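Local coordinates for peroxisomal membrane protein LPX1 (Saccharomyces cerevisiae, PDB 2Y6U) that hydrolyses ester bonds in lipids, acting as a peroxisomal alpha/beta-hydrolase with acyl esterase, lipase and phospholipase A activity, at residues 166-171 / 288-293; 316-321 / 331-336. One frame throughout, in Å; residues are numbered along the deposited sequence.

Contact 1 (166-171 / 288-293)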
# COMPACT_ATOMS: atom_id res chain seq x y z
N ILE A 166 18.58 -0.93 -4.86
CA ILE A 166 19.64 -0.48 -5.71
C ILE A 166 19.00 0.50 -6.71
O ILE A 166 18.12 0.15 -7.51
CB ILE A 166 20.33 -1.61 -6.47
CG1 ILE A 166 20.85 -2.69 -5.48
CG2 ILE A 166 21.45 -0.99 -7.38
CD1 ILE A 166 21.59 -3.85 -6.13
N LEU A 167 19.35 1.76 -6.58
CA LEU A 167 18.77 2.82 -7.36
C LEU A 167 19.79 3.31 -8.35
O LEU A 167 20.87 3.80 -7.96
CB LEU A 167 18.38 3.96 -6.38
CG LEU A 167 17.64 3.60 -5.10
CD1 LEU A 167 17.38 4.88 -4.27
CD2 LEU A 167 16.32 2.87 -5.37
N ILE A 168 19.48 3.23 -9.64
CA ILE A 168 20.42 3.64 -10.66
C ILE A 168 19.84 4.95 -11.20
O ILE A 168 18.77 4.96 -11.82
CB ILE A 168 20.56 2.62 -11.76
CG1 ILE A 168 20.97 1.22 -11.21
CG2 ILE A 168 21.59 3.16 -12.85
CD1 ILE A 168 20.62 0.06 -12.21
N GLU A 169 20.51 6.05 -10.99
CA GLU A 169 20.03 7.33 -11.45
C GLU A 169 18.57 7.63 -11.15
O GLU A 169 17.76 7.97 -12.06
CB GLU A 169 20.26 7.44 -12.95
CG GLU A 169 21.69 7.62 -13.34
CD GLU A 169 22.17 9.14 -13.13
OE1 GLU A 169 21.41 10.04 -13.47
OE2 GLU A 169 23.31 9.38 -12.71
N PRO A 170 18.16 7.43 -9.88
CA PRO A 170 16.80 7.66 -9.53
C PRO A 170 16.43 9.14 -9.80
O PRO A 170 17.24 10.04 -9.56
CB PRO A 170 16.74 7.36 -8.03
CG PRO A 170 18.10 7.61 -7.56
CD PRO A 170 19.01 7.18 -8.73
N VAL A 171 15.14 9.35 -10.18
CA VAL A 171 14.58 10.67 -10.37
C VAL A 171 13.55 10.96 -9.26
O VAL A 171 12.52 10.29 -9.21
CB VAL A 171 13.85 10.76 -11.75
CG1 VAL A 171 13.09 12.15 -11.87
CG2 VAL A 171 14.93 10.62 -12.87
N ILE A 288 21.71 1.33 -2.20
CA ILE A 288 22.83 1.65 -3.06
C ILE A 288 22.34 2.64 -4.11
O ILE A 288 21.33 2.40 -4.77
CB ILE A 288 23.29 0.39 -3.80
CG1 ILE A 288 23.49 -0.78 -2.86
CG2 ILE A 288 24.50 0.68 -4.66
CD1 ILE A 288 24.48 -0.52 -1.58
N HIS A 289 23.10 3.71 -4.34
CA HIS A 289 22.73 4.72 -5.27
C HIS A 289 23.84 4.75 -6.29
O HIS A 289 24.99 4.99 -5.96
CB HIS A 289 22.64 6.02 -4.50
CG HIS A 289 22.16 7.19 -5.29
ND1 HIS A 289 22.17 8.46 -4.75
CD2 HIS A 289 21.68 7.30 -6.56
CE1 HIS A 289 21.69 9.29 -5.65
NE2 HIS A 289 21.36 8.62 -6.74
N ILE A 290 23.53 4.35 -7.52
CA ILE A 290 24.49 4.26 -8.57
C ILE A 290 24.20 5.43 -9.49
O ILE A 290 23.07 5.62 -9.98
CB ILE A 290 24.39 2.96 -9.34
CG1 ILE A 290 24.62 1.76 -8.40
CG2 ILE A 290 25.44 2.93 -10.58
CD1 ILE A 290 24.49 0.36 -8.99
N VAL A 291 25.22 6.25 -9.71
CA VAL A 291 25.07 7.42 -10.58
C VAL A 291 26.12 7.38 -11.65
O VAL A 291 27.20 6.83 -11.48
CB VAL A 291 25.08 8.76 -9.85
CG1 VAL A 291 24.05 8.83 -8.66
CG2 VAL A 291 26.50 9.10 -9.35
N GLY A 292 25.80 7.96 -12.80
CA GLY A 292 26.75 8.22 -13.86
C GLY A 292 27.55 9.52 -13.56
O GLY A 292 26.97 10.55 -13.28
N ALA A 293 28.90 9.48 -13.66
CA ALA A 293 29.70 10.66 -13.36
C ALA A 293 29.38 11.80 -14.32
O ALA A 293 29.49 12.92 -13.95
CB ALA A 293 31.29 10.36 -13.51
O HOH W 1 20.41 10.10 -9.01
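Ile-288 lies opposite Ile-166 where two parallel strands of the central sheet pair. Its O accepts the N-H of Leu-167 (N to O 2.8 Å), and its CG1 lies alongside CG1 of Ile-166, both side chains pointing the same way. On the other face of the sheet, His-289 turns its ring toward the loop that follows strand 164-168. With CG anti to the backbone N (chi1 -176°), the ring brings NE2 to 3.4 Å from CD of Pro-170. A water in the ring plane joins this NE2 (2.9 Å) to the carbonyl O of Pro-170, while ND1 bonds Tyr-313 OH. Ile-290 bonds through both its N and its O: the N donates to Leu-167 O at 2.8 Å, and the O receives Glu-169 N at the same distance. Its CD1 crosses over to CG2 of Ile-166 (3.7 Å), within the apolar layer beneath helix 330-347. Past Ile-290 the backbone bonds to 166-171 give way to a side-chain bond. The chain of Glu-169, bent at chi2 (-78°), carries OE2 past Val-291 CA to the N-H of Gly-292, which meets it on the anti side, 21° out of the carboxylate plane, at 2.9 Å. OE1 bonds His-323 and Ser-295. With an alanine here, the N-H of Gly-292 would probably lose its acceptor and His-323 its acidic partner. An acid just after strand 164-168, bonded to a histidine ND1 and near the GxSxG turn around Ser-145, is consistent with the acid-histidine pair of an alpha/beta-hydrolase catalytic triad, although the acid more often follows the sheet's next strand.

Contact 2 (316-321 / 331-336)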
# COMPACT_ATOMS: atom_id res chain seq x y z
N ASP A 316 27.75 4.78 -5.53
CA ASP A 316 28.77 4.34 -6.48
C ASP A 316 28.69 5.21 -7.71
O ASP A 316 27.61 5.45 -8.22
CB ASP A 316 28.53 2.96 -7.07
CG ASP A 316 28.92 1.91 -6.21
OD1 ASP A 316 30.11 1.91 -5.74
OD2 ASP A 316 27.99 1.15 -5.89
N VAL A 317 29.81 5.71 -8.15
CA VAL A 317 29.84 6.65 -9.30
C VAL A 317 30.46 5.83 -10.45
O VAL A 317 31.55 5.28 -10.30
CB VAL A 317 30.65 7.89 -8.97
CG1 VAL A 317 30.86 8.81 -10.16
CG2 VAL A 317 29.95 8.74 -7.83
N ILE A 318 29.78 5.77 -11.57
CA ILE A 318 30.25 5.06 -12.71
C ILE A 318 31.01 6.00 -13.55
O ILE A 318 30.44 6.95 -14.09
CB ILE A 318 29.06 4.40 -13.54
CG1 ILE A 318 28.13 3.51 -12.72
CG2 ILE A 318 29.65 3.59 -14.75
CD1 ILE A 318 28.84 2.36 -11.99
N PRO A 319 32.36 5.77 -13.70
CA PRO A 319 33.12 6.74 -14.43
C PRO A 319 32.62 6.77 -15.87
O PRO A 319 32.31 5.75 -16.40
CB PRO A 319 34.60 6.22 -14.35
CG PRO A 319 34.49 4.83 -13.96
CD PRO A 319 33.14 4.58 -13.34
N GLY A 320 32.49 7.97 -16.43
CA GLY A 320 31.98 8.22 -17.79
C GLY A 320 30.49 8.09 -18.03
O GLY A 320 30.00 8.26 -19.20
N GLY A 321 29.74 7.71 -16.97
CA GLY A 321 28.36 7.33 -17.13
C GLY A 321 27.41 8.54 -17.27
O GLY A 321 27.61 9.60 -16.67
N ASP A 331 27.85 -3.43 -18.20
CA ASP A 331 28.85 -4.31 -17.55
C ASP A 331 29.33 -3.69 -16.23
O ASP A 331 29.45 -4.39 -15.22
CB ASP A 331 30.00 -4.62 -18.46
CG ASP A 331 29.60 -5.56 -19.58
OD1 ASP A 331 28.50 -6.13 -19.53
OD2 ASP A 331 30.35 -5.66 -20.49
N LEU A 332 29.61 -2.38 -16.24
CA LEU A 332 29.99 -1.64 -15.01
C LEU A 332 28.89 -1.64 -13.97
O LEU A 332 29.16 -1.87 -12.80
CB LEU A 332 30.46 -0.21 -15.31
CG LEU A 332 31.75 -0.14 -16.15
CD1 LEU A 332 32.12 1.32 -16.47
CD2 LEU A 332 32.93 -0.87 -15.47
N VAL A 333 27.65 -1.43 -14.41
CA VAL A 333 26.51 -1.45 -13.52
C VAL A 333 26.29 -2.86 -12.89
O VAL A 333 26.11 -3.03 -11.68
CB VAL A 333 25.25 -0.95 -14.21
CG1 VAL A 333 24.01 -1.01 -13.26
CG2 VAL A 333 25.42 0.54 -14.69
N ILE A 334 26.43 -3.87 -13.72
CA ILE A 334 26.26 -5.23 -13.25
C ILE A 334 27.31 -5.61 -12.21
O ILE A 334 27.01 -6.25 -11.17
CB ILE A 334 26.28 -6.17 -14.44
CG1 ILE A 334 25.01 -6.01 -15.26
CG2 ILE A 334 26.49 -7.65 -14.01
CD1 ILE A 334 25.13 -6.58 -16.73
N GLU A 335 28.53 -5.15 -12.45
CA GLU A 335 29.61 -5.45 -11.50
C GLU A 335 29.31 -4.87 -10.18
O GLU A 335 29.51 -5.54 -9.18
CB GLU A 335 30.99 -5.02 -11.99
CG GLU A 335 32.05 -5.30 -10.98
CD GLU A 335 32.20 -4.21 -9.85
OE1 GLU A 335 31.75 -3.03 -10.03
OE2 GLU A 335 32.79 -4.53 -8.78
N ARG A 336 28.71 -3.67 -10.15
CA ARG A 336 28.27 -3.12 -8.90
C ARG A 336 27.11 -3.83 -8.24
O ARG A 336 27.13 -4.06 -7.04
CB ARG A 336 27.91 -1.63 -9.00
CG ARG A 336 29.03 -0.76 -9.44
CD ARG A 336 29.91 -0.38 -8.24
NE ARG A 336 30.90 -1.37 -7.95
CZ ARG A 336 31.50 -1.54 -6.77
NH1 ARG A 336 31.32 -0.73 -5.66
NH2 ARG A 336 32.37 -2.52 -6.72
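Asp-316 and Arg-336 set their flat groups almost perpendicular, the carboxylate and guanidinium planes lying 86° apart. Over one face of the carboxylate sits the CD methylene of Arg-336, directly above CG of Asp-316 at a tight 3.2 Å. On that same side, NH1 comes down on OD1 from above the carboxylate plane (2.9 Å), forming a salt bridge. Seen from the arginine, this aspartate lies at the guanidinium edge. Another edge is taken by the preceding residue of the helix: NE meets Glu-335 OE1 at 2.8 Å and NH2 meets OE2 at 2.9 Å, a side-on grip with one nitrogen to each oxygen. Bends at chi2 (-84°) and chi3 (84°) fold the arginine back so that one guanidinium serves both acids. The aliphatic part of the chain is used as well, its CG lying 4.0 Å from CD1 of Ile-318 as the two side chains slide past each other in opposite directions. Beyond it, Ile-318 extends CG2 to CD1 of Leu-332 (3.8 Å), with CG1 more loosely beside CG2 of Val-333. Strand 316-318 and the helical segment 331-336 run nearly antiparallel, their axes 9.8 Å apart at closest. Asp-316 has further partners, His-340 at OD2 and His-314 at OD1. The interface has two parts, apolar round Ile-318 and ionic at Asp-316. Three bonds hold the guanidinium in a fixed rotation, and its positive charge probably offsets the mutual repulsion of Asp-316 and Glu-335 and favours an ionised aspartate.

The two contacts illustrate how an alpha/beta-hydrolase core is built outward from its sheet. Contact 1 joins strands 164-168 and 286-292; contact 2, opening later in the chain, packs the neighbouring strand 313-318, outermost on its side of the sheet within this chain, against helix 330-347. Their centres lie about 10 Å apart. They meet through probable backbone hydrogen bonds from Asp-316 N to His-289 O and from Ile-318 N to Val-291 O, and through Ile-168 packing on Val-333. Helix 330-347 packs on side chains of all three strands, on the face carrying Ile-166, Ile-288 and Asp-316. His-323, between the segments of contact 2, reaches the acidic residue of contact 1, probably completing an active-site pair.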